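Local coordinates for protein phosphodiesterase (Salpingoeca rosetta, PDB 7D7P) that belongs to the cyclic nucleotide phosphodiesterase family within the HD superfamily, with a mainly helical fold and bound zinc and magnesium ions, at residues S50-D55 with L122-A127; E81-D86 with T132-L137; K103-N108 with L278-N283; N155-N160 with M292-L297. All blocks are in the same frame, centred on the assembly; numbering follows the deposited sequence.

Contact 1 (S50-D55 with L122-A127); sequences SLFTWD and LLTSVA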
loop_
_atom_site.group_PDB
_atom_site.type_symbol
_atom_site.label_atom_id
_atom_site.label_comp_id
_atom_site.label_asym_id
_atom_site.label_seq_id
_atom_site.Cartn_x
_atom_site.Cartn_y
_atom_site.Cartn_z
ATOM N N SER A 50 32.492 -15.845 -4.164
ATOM C CA SER A 50 32.103 -15.443 -2.816
ATOM C C SER A 50 31.747 -13.963 -2.740
ATOM O O SER A 50 31.121 -13.535 -1.765
ATOM C CB SER A 50 33.226 -15.759 -1.826
ATOM O OG SER A 50 34.411 -15.052 -2.153
ATOM N N LEU A 51 32.141 -13.175 -3.744
ATOM C CA LEU A 51 31.742 -11.776 -3.820
ATOM C C LEU A 51 30.257 -11.614 -4.119
ATOM O O LEU A 51 29.678 -10.579 -3.775
ATOM C CB LEU A 51 32.573 -11.062 -4.891
ATOM C CG LEU A 51 32.413 -9.549 -5.062
ATOM C CD1 LEU A 51 32.989 -8.810 -3.866
ATOM C CD2 LEU A 51 33.073 -9.085 -6.354
ATOM N N PHE A 52 29.628 -12.609 -4.742
ATOM C CA PHE A 52 28.229 -12.506 -5.158
ATOM C C PHE A 52 27.332 -12.906 -3.993
ATOM O O PHE A 52 27.039 -14.082 -3.776
ATOM C CB PHE A 52 27.969 -13.373 -6.384
ATOM C CG PHE A 52 26.769 -12.946 -7.185
ATOM C CD1 PHE A 52 25.513 -13.458 -6.903
ATOM C CD2 PHE A 52 26.897 -12.029 -8.212
ATOM C CE1 PHE A 52 24.407 -13.064 -7.635
ATOM C CE2 PHE A 52 25.796 -11.630 -8.947
ATOM C CZ PHE A 52 24.549 -12.148 -8.658
ATOM N N THR A 53 26.883 -11.909 -3.231
ATOM C CA THR A 53 25.967 -12.151 -2.121
ATOM C C THR A 53 25.098 -10.918 -1.922
ATOM O O THR A 53 25.614 -9.811 -1.739
ATOM C CB THR A 53 26.723 -12.500 -0.831
ATOM O OG1 THR A 53 25.837 -12.400 0.292
ATOM C CG2 THR A 53 27.916 -11.574 -0.623
ATOM N N TRP A 54 23.779 -11.112 -1.970
ATOM C CA TRP A 54 22.837 -10.017 -1.778
ATOM C C TRP A 54 22.747 -9.564 -0.328
ATOM O O TRP A 54 22.135 -8.524 -0.058
ATOM C CB TRP A 54 21.452 -10.428 -2.286
ATOM C CG TRP A 54 21.386 -10.589 -3.776
ATOM C CD1 TRP A 54 21.667 -11.714 -4.494
ATOM C CD2 TRP A 54 21.017 -9.586 -4.732
ATOM N NE1 TRP A 54 21.494 -11.476 -5.837
ATOM C CE2 TRP A 54 21.097 -10.176 -6.009
ATOM C CE3 TRP A 54 20.631 -8.245 -4.631
ATOM C CZ2 TRP A 54 20.802 -9.473 -7.176
ATOM C CZ3 TRP A 54 20.338 -7.550 -5.791
ATOM C CH2 TRP A 54 20.425 -8.164 -7.046
ATOM N N ASP A 55 23.335 -10.308 0.605
ATOM C CA ASP A 55 23.346 -9.949 2.016
ATOM C C ASP A 55 24.504 -9.028 2.381
ATOM O O ASP A 55 24.696 -8.741 3.569
ATOM C CB ASP A 55 23.405 -11.212 2.880
ATOM C CG ASP A 55 22.104 -11.994 2.865
ATOM O OD1 ASP A 55 21.149 -11.564 2.181
ATOM O OD2 ASP A 55 22.040 -13.043 3.541
ATOM N N LEU A 122 23.337 -6.221 -9.723
ATOM C CA LEU A 122 22.244 -6.001 -10.665
ATOM C C LEU A 122 22.698 -6.203 -12.107
ATOM O O LEU A 122 21.983 -6.819 -12.905
ATOM C CB LEU A 122 21.667 -4.597 -10.474
ATOM C CG LEU A 122 20.873 -4.357 -9.188
ATOM C CD1 LEU A 122 20.677 -2.868 -8.948
ATOM C CD2 LEU A 122 19.531 -5.069 -9.246
ATOM N N LEU A 123 23.880 -5.689 -12.460
ATOM C CA LEU A 123 24.359 -5.822 -13.833
ATOM C C LEU A 123 24.687 -7.271 -14.164
ATOM O O LEU A 123 24.434 -7.730 -15.284
ATOM C CB LEU A 123 25.585 -4.936 -14.056
ATOM C CG LEU A 123 25.399 -3.423 -13.942
ATOM C CD1 LEU A 123 26.726 -2.723 -14.183
ATOM C CD2 LEU A 123 24.331 -2.920 -14.906
ATOM N N THR A 124 25.259 -8.004 -13.207
ATOM C CA THR A 124 25.533 -9.418 -13.424
ATOM C C THR A 124 24.247 -10.203 -13.645
ATOM O O THR A 124 24.234 -11.173 -14.413
ATOM C CB THR A 124 26.311 -9.988 -12.235
ATOM O OG1 THR A 124 27.519 -9.238 -12.049
ATOM C CG2 THR A 124 26.663 -11.450 -12.464
ATOM N N SER A 125 23.153 -9.781 -13.011
ATOM C CA SER A 125 21.910 -10.541 -13.083
ATOM C C SER A 125 21.167 -10.323 -14.398
ATOM O O SER A 125 20.571 -11.266 -14.929
ATOM C CB SER A 125 21.009 -10.183 -11.897
ATOM O OG SER A 125 21.669 -10.422 -10.667
ATOM N N VAL A 126 21.165 -9.101 -14.930
ATOM C CA VAL A 126 20.273 -8.784 -16.051
ATOM C C VAL A 126 20.974 -8.147 -17.241
ATOM O O VAL A 126 20.376 -8.095 -18.333
ATOM C CB VAL A 126 19.110 -7.881 -15.582
ATOM C CG1 VAL A 126 18.339 -8.529 -14.444
ATOM C CG2 VAL A 126 19.627 -6.508 -15.180
ATOM N N ALA A 127 22.201 -7.640 -17.130
ATOM C CA ALA A 127 22.777 -6.804 -18.178
ATOM C C ALA A 127 23.910 -7.462 -18.955
ATOM O O ALA A 127 24.468 -6.824 -19.852
ATOM C CB ALA A 127 23.278 -5.483 -17.582
#
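F52 and W54 each lay the outer end of an aromatic ring on the last turns of helix 109-126, so the contact is a loop-on-helix packing that ties the segment after helix 43-47 to the all-helical phosphodiesterase fold. The F52 bond from CA to CB already aims at the helix, and CG lies anti to the backbone N (chi1 -158°), extending the ring toward T124 and S125. From CB outward, F52 CE2 is the first atom to land, 3.6 Å from T124 CG2. Beyond it F52 CZ comes within 3.9 Å of S125 OG, which lies near the ring plane. T124 can present its methyl because OG1 is turned back to the Y120 carbonyl. S125 likewise gives its hydroxyl to L121 O, and the edges of both aromatic rings come near OG.

W54 reaches the same serine from another quarter: W54 CZ2 lies 3.7 Å from S125 OG, again near the plane of the ring. F336 meets the indole edge-to-face, and K266 bonds to W54 O. Between the two aromatics T53 makes an ST turn, T53 OG1 accepting from D55 N at 3.3 Å, which bends the chain locally. At the indole's far end, W54 CH2 meets L122 CD2 at 3.9 Å, the methyl lying in the ring plane and the two side chains crossing at about a right angle.

Contact 2 (E81-D86 with T132-L137); sequences EQFNID and TEVELL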
loop_
_atom_site.group_PDB
_atom_site.type_symbol
_atom_site.label_atom_id
_atom_site.label_comp_id
_atom_site.label_asym_id
_atom_site.label_seq_id
_atom_site.Cartn_x
_atom_site.Cartn_y
_atom_site.Cartn_z
ATOM N N GLU A 81 41.618 -5.806 -16.931
ATOM C CA GLU A 81 42.370 -6.319 -18.071
ATOM C C GLU A 81 41.819 -5.815 -19.399
ATOM O O GLU A 81 42.584 -5.651 -20.355
ATOM C CB GLU A 81 42.396 -7.849 -18.045
ATOM C CG GLU A 81 41.050 -8.517 -18.240
ATOM C CD GLU A 81 41.134 -10.027 -18.111
ATOM O OE1 GLU A 81 41.930 -10.508 -17.275
ATOM O OE2 GLU A 81 40.408 -10.733 -18.845
ATOM N N GLN A 82 40.512 -5.544 -19.477
ATOM C CA GLN A 82 39.930 -5.074 -20.731
ATOM C C GLN A 82 40.391 -3.663 -21.080
ATOM O O GLN A 82 40.441 -3.306 -22.262
ATOM C CB GLN A 82 38.402 -5.124 -20.659
ATOM C CG GLN A 82 37.810 -6.517 -20.828
ATOM C CD GLN A 82 37.949 -7.050 -22.241
ATOM O OE1 GLN A 82 37.729 -6.329 -23.215
ATOM N NE2 GLN A 82 38.316 -8.321 -22.358
ATOM N N PHE A 83 40.728 -2.847 -20.080
ATOM C CA PHE A 83 41.187 -1.487 -20.331
ATOM C C PHE A 83 42.626 -1.252 -19.889
ATOM O O PHE A 83 43.058 -0.094 -19.823
ATOM C CB PHE A 83 40.247 -0.482 -19.656
ATOM C CG PHE A 83 38.860 -0.485 -20.230
ATOM C CD1 PHE A 83 38.590 0.158 -21.427
ATOM C CD2 PHE A 83 37.830 -1.152 -19.585
ATOM C CE1 PHE A 83 37.315 0.151 -21.965
ATOM C CE2 PHE A 83 36.552 -1.164 -20.117
ATOM C CZ PHE A 83 36.294 -0.511 -21.308
ATOM N N ASN A 84 43.381 -2.317 -19.607
ATOM C CA ASN A 84 44.786 -2.223 -19.206
ATOM C C ASN A 84 44.961 -1.217 -18.069
ATOM O O ASN A 84 45.807 -0.322 -18.116
ATOM C CB ASN A 84 45.678 -1.868 -20.400
ATOM C CG ASN A 84 45.586 -2.888 -21.524
ATOM O OD1 ASN A 84 45.396 -4.082 -21.284
ATOM N ND2 ASN A 84 45.724 -2.420 -22.761
ATOM N N ILE A 85 44.136 -1.373 -17.039
ATOM C CA ILE A 85 44.088 -0.416 -15.938
ATOM C C ILE A 85 45.319 -0.587 -15.058
ATOM O O ILE A 85 45.635 -1.698 -14.619
ATOM C CB ILE A 85 42.797 -0.595 -15.124
ATOM C CG1 ILE A 85 41.601 -0.010 -15.880
ATOM C CG2 ILE A 85 42.939 0.037 -13.749
ATOM C CD1 ILE A 85 40.259 -0.260 -15.209
ATOM N N ASP A 86 46.018 0.516 -14.803
ATOM C CA ASP A 86 47.116 0.527 -13.841
ATOM C C ASP A 86 46.542 0.368 -12.436
ATOM O O ASP A 86 45.855 1.262 -11.934
ATOM C CB ASP A 86 47.912 1.823 -13.972
ATOM C CG ASP A 86 49.174 1.834 -13.125
ATOM O OD1 ASP A 86 49.379 0.903 -12.314
ATOM O OD2 ASP A 86 49.970 2.786 -13.272
ATOM N N THR A 132 27.770 -2.743 -22.770
ATOM C CA THR A 132 29.079 -2.772 -23.403
ATOM C C THR A 132 30.180 -2.700 -22.349
ATOM O O THR A 132 29.943 -2.392 -21.179
ATOM C CB THR A 132 29.229 -1.624 -24.404
ATOM O OG1 THR A 132 29.527 -0.409 -23.702
ATOM C CG2 THR A 132 27.950 -1.447 -25.212
ATOM N N GLU A 133 31.406 -2.987 -22.790
ATOM C CA GLU A 133 32.549 -2.966 -21.883
ATOM C C GLU A 133 32.781 -1.573 -21.314
ATOM O O GLU A 133 33.065 -1.422 -20.121
ATOM C CB GLU A 133 33.799 -3.462 -22.608
ATOM C CG GLU A 133 34.895 -3.947 -21.683
ATOM C CD GLU A 133 34.521 -5.228 -20.972
ATOM O OE1 GLU A 133 33.908 -6.107 -21.615
ATOM O OE2 GLU A 133 34.839 -5.358 -19.771
ATOM N N VAL A 134 32.668 -0.542 -22.154
ATOM C CA VAL A 134 32.884 0.822 -21.681
ATOM C C VAL A 134 31.780 1.232 -20.714
ATOM O O VAL A 134 32.045 1.853 -19.677
ATOM C CB VAL A 134 32.993 1.789 -22.875
ATOM C CG1 VAL A 134 32.899 3.235 -22.407
ATOM C CG2 VAL A 134 34.296 1.560 -23.630
ATOM N N GLU A 135 30.529 0.877 -21.022
ATOM C CA GLU A 135 29.423 1.210 -20.128
ATOM C C GLU A 135 29.535 0.477 -18.796
ATOM O O GLU A 135 29.115 1.009 -17.763
ATOM C CB GLU A 135 28.086 0.893 -20.803
ATOM C CG GLU A 135 27.773 1.775 -22.006
ATOM C CD GLU A 135 26.683 1.201 -22.891
ATOM O OE1 GLU A 135 26.266 0.044 -22.661
ATOM O OE2 GLU A 135 26.246 1.907 -23.826
ATOM N N LEU A 136 30.099 -0.732 -18.795
ATOM C CA LEU A 136 30.302 -1.451 -17.542
ATOM C C LEU A 136 31.299 -0.723 -16.651
ATOM O O LEU A 136 31.052 -0.530 -15.454
ATOM C CB LEU A 136 30.774 -2.878 -17.825
ATOM C CG LEU A 136 31.082 -3.746 -16.604
ATOM C CD1 LEU A 136 29.836 -3.940 -15.750
ATOM C CD2 LEU A 136 31.664 -5.089 -17.032
ATOM N N LEU A 137 32.436 -0.313 -17.221
ATOM C CA LEU A 137 33.402 0.480 -16.466
ATOM C C LEU A 137 32.781 1.783 -15.980
ATOM O O LEU A 137 33.042 2.220 -14.854
ATOM C CB LEU A 137 34.634 0.761 -17.327
ATOM C CG LEU A 137 35.694 1.704 -16.755
ATOM C CD1 LEU A 137 36.338 1.106 -15.511
ATOM C CD2 LEU A 137 36.748 2.032 -17.806
#
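The carbonyl oxygen of E133 meets two partners at once: it accepts the helical bond from L137 N, with E133 O to L137 N at 3.2 Å, and the edge of the F83 ring faces it, with F83 CE2 at 3.5 Å. F83 is the first residue past helix 79-82 to leave helical angles, and its ring is wedged against the first turn of helix 133-145. L137 lies over one face: its CD2 is 4.0 Å from the F83 ring centroid and 18° off the normal, a CH-pi contact displaced toward the rim. Near the ring tip, V134 CG2 touches F83 CZ at 3.7 Å, while E133 CG packs on F83 CE2 at 3.6 Å.

The E133 chain bends at its second torsion (chi2 69°), which brings the carboxylate across Q82, with Q82 CG 3.4 Å from E133 OE2. The other oxygen, OE1, accepts from A40 N. I85 CD1 adds a looser apolar touch, 4.2 Å from L137 CD1.

A capping box fixes the start of helix 133-145. T132 OG1 accepts from E135 N at 3.1 Å, and T132 N returns a bond to E135 OE1 from above the carboxylate plane. Salt bridges from R205 and R248 probably keep that glutamate ionised.

Outward, V134 and L137 also lean on L206 of helix 200-215, E135 touches L252 of helix 245-260, and V79 of helix 79-82 reaches E133.

Contact 3 (K103-N108 with L278-N283); sequences KNPFHN and LQKEFN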
loop_
_atom_site.group_PDB
_atom_site.type_symbol
_atom_site.label_atom_id
_atom_site.label_comp_id
_atom_site.label_asym_id
_atom_site.label_seq_id
_atom_site.Cartn_x
_atom_site.Cartn_y
_atom_site.Cartn_z
ATOM N N LYS A 103 32.131 12.199 6.714
ATOM C CA LYS A 103 31.766 11.264 7.777
ATOM C C LYS A 103 30.313 11.473 8.217
ATOM O O LYS A 103 30.010 11.771 9.372
ATOM C CB LYS A 103 32.726 11.407 8.951
ATOM N N ASN A 104 29.406 11.307 7.259
ATOM C CA ASN A 104 27.983 11.389 7.538
ATOM C C ASN A 104 27.473 10.052 8.070
ATOM O O ASN A 104 28.090 9.006 7.848
ATOM C CB ASN A 104 27.217 11.775 6.275
ATOM C CG ASN A 104 27.657 13.111 5.709
ATOM O OD1 ASN A 104 27.697 14.119 6.416
ATOM N ND2 ASN A 104 27.996 13.124 4.424
ATOM N N PRO A 105 26.347 10.063 8.792
ATOM C CA PRO A 105 25.774 8.786 9.256
ATOM C C PRO A 105 25.352 7.864 8.123
ATOM O O PRO A 105 25.571 6.651 8.209
ATOM C CB PRO A 105 24.573 9.231 10.104
ATOM C CG PRO A 105 24.889 10.630 10.515
ATOM C CD PRO A 105 25.655 11.227 9.372
ATOM N N PHE A 106 24.751 8.402 7.062
ATOM C CA PHE A 106 24.289 7.596 5.936
ATOM C C PHE A 106 25.099 7.843 4.676
ATOM O O PHE A 106 25.657 6.903 4.101
ATOM C CB PHE A 106 22.799 7.858 5.669
ATOM C CG PHE A 106 22.213 6.983 4.589
ATOM C CD1 PHE A 106 22.347 7.321 3.247
ATOM C CD2 PHE A 106 21.523 5.828 4.915
ATOM C CE1 PHE A 106 21.816 6.521 2.257
ATOM C CE2 PHE A 106 20.984 5.025 3.927
ATOM C CZ PHE A 106 21.132 5.370 2.597
ATOM N N HIS A 107 25.168 9.090 4.202
ATOM C CA HIS A 107 25.800 9.394 2.918
ATOM C C HIS A 107 27.311 9.459 3.120
ATOM O O HIS A 107 27.928 10.527 3.153
ATOM C CB HIS A 107 25.248 10.689 2.334
ATOM C CG HIS A 107 23.826 10.585 1.872
ATOM N ND1 HIS A 107 22.758 10.956 2.660
ATOM C CD2 HIS A 107 23.297 10.146 0.705
ATOM C CE1 HIS A 107 21.633 10.754 1.998
ATOM N NE2 HIS A 107 21.933 10.262 0.809
ATOM N N ASN A 108 27.913 8.277 3.248
ATOM C CA ASN A 108 29.334 8.164 3.549
ATOM C C ASN A 108 30.016 7.193 2.590
ATOM O O ASN A 108 29.397 6.709 1.636
ATOM C CB ASN A 108 29.536 7.716 5.002
ATOM C CG ASN A 108 28.692 6.502 5.367
ATOM O OD1 ASN A 108 28.632 5.525 4.621
ATOM N ND2 ASN A 108 28.035 6.559 6.523
ATOM N N LEU A 278 19.884 7.339 8.255
ATOM C CA LEU A 278 19.270 8.379 7.435
ATOM C C LEU A 278 18.386 9.290 8.276
ATOM O O LEU A 278 18.360 10.509 8.065
ATOM C CB LEU A 278 18.464 7.747 6.300
ATOM C CG LEU A 278 17.876 8.725 5.279
ATOM C CD1 LEU A 278 18.986 9.397 4.479
ATOM C CD2 LEU A 278 16.879 8.031 4.354
ATOM N N GLN A 279 17.647 8.715 9.230
ATOM C CA GLN A 279 16.825 9.522 10.125
ATOM C C GLN A 279 17.676 10.516 10.906
ATOM O O GLN A 279 17.256 11.655 11.138
ATOM C CB GLN A 279 16.045 8.614 11.079
ATOM C CG GLN A 279 15.024 9.339 11.948
ATOM C CD GLN A 279 14.441 8.447 13.033
ATOM O OE1 GLN A 279 15.166 7.726 13.715
ATOM N NE2 GLN A 279 13.124 8.488 13.188
ATOM N N LYS A 280 18.881 10.105 11.311
ATOM C CA LYS A 280 19.772 11.014 12.027
ATOM C C LYS A 280 20.164 12.202 11.158
ATOM O O LYS A 280 20.255 13.335 11.649
ATOM C CB LYS A 280 21.016 10.262 12.505
ATOM C CG LYS A 280 21.846 11.031 13.518
ATOM C CD LYS A 280 23.090 10.256 13.916
ATOM C CE LYS A 280 23.232 10.173 15.428
ATOM N NZ LYS A 280 24.586 9.701 15.828
ATOM N N GLU A 281 20.402 11.967 9.865
ATOM C CA GLU A 281 20.668 13.074 8.954
ATOM C C GLU A 281 19.447 13.976 8.814
ATOM O O GLU A 281 19.574 15.207 8.809
ATOM C CB GLU A 281 21.100 12.542 7.589
ATOM C CG GLU A 281 22.423 11.804 7.608
ATOM C CD GLU A 281 22.959 11.526 6.220
ATOM O OE1 GLU A 281 22.313 11.941 5.232
ATOM O OE2 GLU A 281 24.031 10.894 6.119
ATOM N N PHE A 282 18.258 13.380 8.701
ATOM C CA PHE A 282 17.037 14.176 8.622
ATOM C C PHE A 282 16.879 15.060 9.855
ATOM O O PHE A 282 16.534 16.242 9.739
ATOM C CB PHE A 282 15.818 13.265 8.462
ATOM C CG PHE A 282 15.706 12.617 7.105
ATOM C CD1 PHE A 282 16.587 12.936 6.086
ATOM C CD2 PHE A 282 14.707 11.691 6.851
ATOM C CE1 PHE A 282 16.481 12.340 4.844
ATOM C CE2 PHE A 282 14.594 11.093 5.609
ATOM C CZ PHE A 282 15.483 11.418 4.605
ATOM N N ASN A 283 17.138 14.507 11.044
ATOM C CA ASN A 283 16.987 15.280 12.274
ATOM C C ASN A 283 18.009 16.407 12.351
ATOM O O ASN A 283 17.690 17.510 12.812
ATOM C CB ASN A 283 17.110 14.364 13.493
ATOM C CG ASN A 283 16.031 13.299 13.533
ATOM O OD1 ASN A 283 14.974 13.444 12.916
ATOM N ND2 ASN A 283 16.290 12.222 14.264
#
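E281 reaches from helix 268-291 into the loop 103-108, beside the zinc site of the phosphodiesterase domain, and grips it by three hydrogen bonds. E281 OE1 takes H107 ND1 at 2.8 Å on the syn lone pair, the oxygen lying in the imidazole plane. E281 OE2 accepts twice: F106 N at 2.8 Å comes from above the carboxylate plane, H107 N at 2.9 Å on the syn side, both from the same face. Past P105 the glutamate runs extended, P105 CD lying 3.7 Å from E281 CG.

L278 CD1 stands 4.3 Å from the F106 ring centroid, 21° off the normal, a CH-pi contact over one face. P105 also crosses K280 at about a right angle.

H107 centres an inverse gamma turn. Hydrogen bonds tie the loop across itself: N108 ND2 donates to N104 O at 2.8 Å, and N104 ND2 to H107 O at 2.9 Å and also to H150 O. The H107 side chain, not a listed zinc ligand, has its nearest atom about 4 Å from the zinc ion.

Farther out, N108 OD1 caps helix 109-126 at the backbone N of zinc-site residue H111. On helix 268-291, W274 meets F106 edge-to-face and R277 NH1 bonds to P105 O, while Q279 leans on helix 305-330.

Contact 4 (N155-N160 with M292-L297); sequences NAFHIN and MNLPSL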
loop_
_atom_site.group_PDB
_atom_site.type_symbol
_atom_site.label_atom_id
_atom_site.label_comp_id
_atom_site.label_asym_id
_atom_site.label_seq_id
_atom_site.Cartn_x
_atom_site.Cartn_y
_atom_site.Cartn_z
ATOM N N ASN A 155 18.571 18.441 -1.349
ATOM C CA ASN A 155 18.528 19.493 -2.360
ATOM C C ASN A 155 17.623 20.640 -1.935
ATOM O O ASN A 155 17.903 21.807 -2.237
ATOM C CB ASN A 155 18.052 18.923 -3.696
ATOM C CG ASN A 155 19.178 18.307 -4.502
ATOM O OD1 ASN A 155 20.327 18.736 -4.410
ATOM N ND2 ASN A 155 18.845 17.316 -5.321
ATOM N N ALA A 156 16.521 20.326 -1.248
ATOM C CA ALA A 156 15.602 21.366 -0.795
ATOM C C ALA A 156 16.291 22.339 0.152
ATOM O O ALA A 156 16.008 23.542 0.130
ATOM C CB ALA A 156 14.383 20.732 -0.124
ATOM N N PHE A 157 17.206 21.839 0.987
ATOM C CA PHE A 157 17.951 22.726 1.875
ATOM C C PHE A 157 18.788 23.719 1.078
ATOM O O PHE A 157 18.815 24.915 1.389
ATOM C CB PHE A 157 18.844 21.919 2.820
ATOM C CG PHE A 157 19.780 22.775 3.626
ATOM C CD1 PHE A 157 19.366 23.331 4.826
ATOM C CD2 PHE A 157 21.060 23.047 3.174
ATOM C CE1 PHE A 157 20.218 24.130 5.562
ATOM C CE2 PHE A 157 21.913 23.846 3.904
ATOM C CZ PHE A 157 21.494 24.388 5.099
ATOM N N HIS A 158 19.494 23.235 0.054
ATOM C CA HIS A 158 20.335 24.121 -0.743
ATOM C C HIS A 158 19.504 25.182 -1.448
ATOM O O HIS A 158 19.869 26.363 -1.455
ATOM C CB HIS A 158 21.145 23.309 -1.754
ATOM C CG HIS A 158 22.308 22.592 -1.147
ATOM N ND1 HIS A 158 23.516 23.210 -0.902
ATOM C CD2 HIS A 158 22.444 21.317 -0.717
ATOM C CE1 HIS A 158 24.348 22.344 -0.356
ATOM N NE2 HIS A 158 23.722 21.186 -0.233
ATOM N N ILE A 159 18.377 24.782 -2.039
ATOM C CA ILE A 159 17.528 25.736 -2.749
ATOM C C ILE A 159 16.916 26.740 -1.778
ATOM O O ILE A 159 16.914 27.950 -2.040
ATOM C CB ILE A 159 16.451 24.984 -3.552
ATOM C CG1 ILE A 159 17.107 24.081 -4.600
ATOM C CG2 ILE A 159 15.492 25.963 -4.215
ATOM C CD1 ILE A 159 16.131 23.191 -5.341
ATOM N N ASN A 160 16.401 26.264 -0.640
ATOM C CA ASN A 160 15.754 27.163 0.313
ATOM C C ASN A 160 16.760 28.099 0.973
ATOM O O ASN A 160 16.452 29.271 1.223
ATOM C CB ASN A 160 14.999 26.359 1.375
ATOM C CG ASN A 160 13.750 25.694 0.827
ATOM O OD1 ASN A 160 13.284 26.022 -0.263
ATOM N ND2 ASN A 160 13.199 24.753 1.587
ATOM N N MET A 292 18.493 28.461 10.941
ATOM C CA MET A 292 18.632 29.369 9.810
ATOM C C MET A 292 17.307 29.980 9.376
ATOM O O MET A 292 17.277 30.712 8.381
ATOM C CB MET A 292 19.277 28.641 8.626
ATOM C CG MET A 292 20.754 28.369 8.813
ATOM S SD MET A 292 21.501 27.569 7.383
ATOM C CE MET A 292 23.234 27.660 7.831
ATOM N N ASN A 293 16.220 29.700 10.101
ATOM C CA ASN A 293 14.886 30.215 9.786
ATOM C C ASN A 293 14.433 29.756 8.400
ATOM O O ASN A 293 13.984 30.547 7.569
ATOM C CB ASN A 293 14.839 31.741 9.909
ATOM C CG ASN A 293 13.423 32.276 9.968
ATOM O OD1 ASN A 293 12.492 31.556 10.326
ATOM N ND2 ASN A 293 13.252 33.545 9.614
ATOM N N LEU A 294 14.551 28.452 8.158
ATOM C CA LEU A 294 14.155 27.843 6.901
ATOM C C LEU A 294 13.000 26.875 7.128
ATOM O O LEU A 294 12.890 26.280 8.205
ATOM C CB LEU A 294 15.328 27.088 6.260
ATOM C CG LEU A 294 16.534 27.910 5.807
ATOM C CD1 LEU A 294 17.671 26.988 5.398
ATOM C CD2 LEU A 294 16.152 28.836 4.663
ATOM N N PRO A 295 12.127 26.694 6.137
ATOM C CA PRO A 295 11.054 25.705 6.281
ATOM C C PRO A 295 11.609 24.291 6.353
ATOM O O PRO A 295 12.680 23.987 5.822
ATOM C CB PRO A 295 10.213 25.906 5.016
ATOM C CG PRO A 295 11.175 26.465 4.020
ATOM C CD PRO A 295 12.109 27.339 4.813
ATOM N N SER A 296 10.864 23.422 7.030
ATOM C CA SER A 296 11.230 22.023 7.181
ATOM C C SER A 296 10.043 21.144 6.818
ATOM O O SER A 296 8.886 21.532 6.995
ATOM C CB SER A 296 11.690 21.705 8.611
ATOM O OG SER A 296 12.834 22.465 8.961
ATOM N N LEU A 297 10.342 19.956 6.296
ATOM C CA LEU A 297 9.297 18.985 6.003
ATOM C C LEU A 297 8.968 18.182 7.260
ATOM O O LEU A 297 9.873 17.809 8.013
ATOM C CB LEU A 297 9.730 18.046 4.880
ATOM C CG LEU A 297 9.808 18.663 3.483
ATOM C CD1 LEU A 297 10.596 17.764 2.542
ATOM C CD2 LEU A 297 8.414 18.930 2.936
HETATM O O HOH W 1 14.614 24.073 4.011
#
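A Schellman motif closes helix 268-291, and the residues around it, M292 and L294, pack against F157 and N160 of the short helix 155-161. N293 supplies the positive phi (60°) of the motif, and the chain beyond it turns so that L294 and P295 run past the neighbouring helix.

F157 is the buried residue of the contact. With CG anti to the backbone N (chi1 172°), its ring extends away from its own helix to meet M292 and L294. M292 runs fully extended beyond CG, which carries its sulfur out to the ring: M292 SD lies 3.9 Å from F157 CZ. The sulfur stands 5.1 Å from the F157 ring centroid and 73° off the normal, an oblique Met-aromatic contact. L294 crosses F157 at about a right angle, L294 CD1 being 3.8 Å from F157 CE1. Q285, L288 and E289 of helix 268-291 touch the ring as well.

The two methyls of L294 divide the work. While CD1 serves the ring, L294 CD2 sits 3.5 Å from N160 O. The bond from CA to CB of N160 points toward the loop, and N160 ND2 comes within 3.6 Å of P295 CG. A water joins the two segments here, accepting from N160 ND2 at 2.9 Å and donating to P295 O at 2.7 Å.

No direct hydrogen bond spans the two segments. Direct contact in this surface junction is thus van der Waals in kind, around F157 and where N160 packs on L294 and P295, and one water supplies the polar bridge.

How the contacts relate
From the N terminus, the segments 50-55, 81-86 and 103-108 open contacts 1, 2 and 3 in turn before any has closed. Helix 109-126 closes contact 1 and the next helix, 133-145, closes contact 2, so the first three loops cross one another. Contacts 1 and 2 also touch, L123 CD1 lying 3.7 Å from L136 CD1, and both bind N-terminal segments to that helix pair. Contact 4 opens only afterwards, at 155-160, in series with contacts 1 and 2. Contact 3 closes on helix 268-291, and contact 4 crosses it by closing just past that helix. Their centres are 16 Å apart, on the opposite side of the chain centre from contacts 1 and 2.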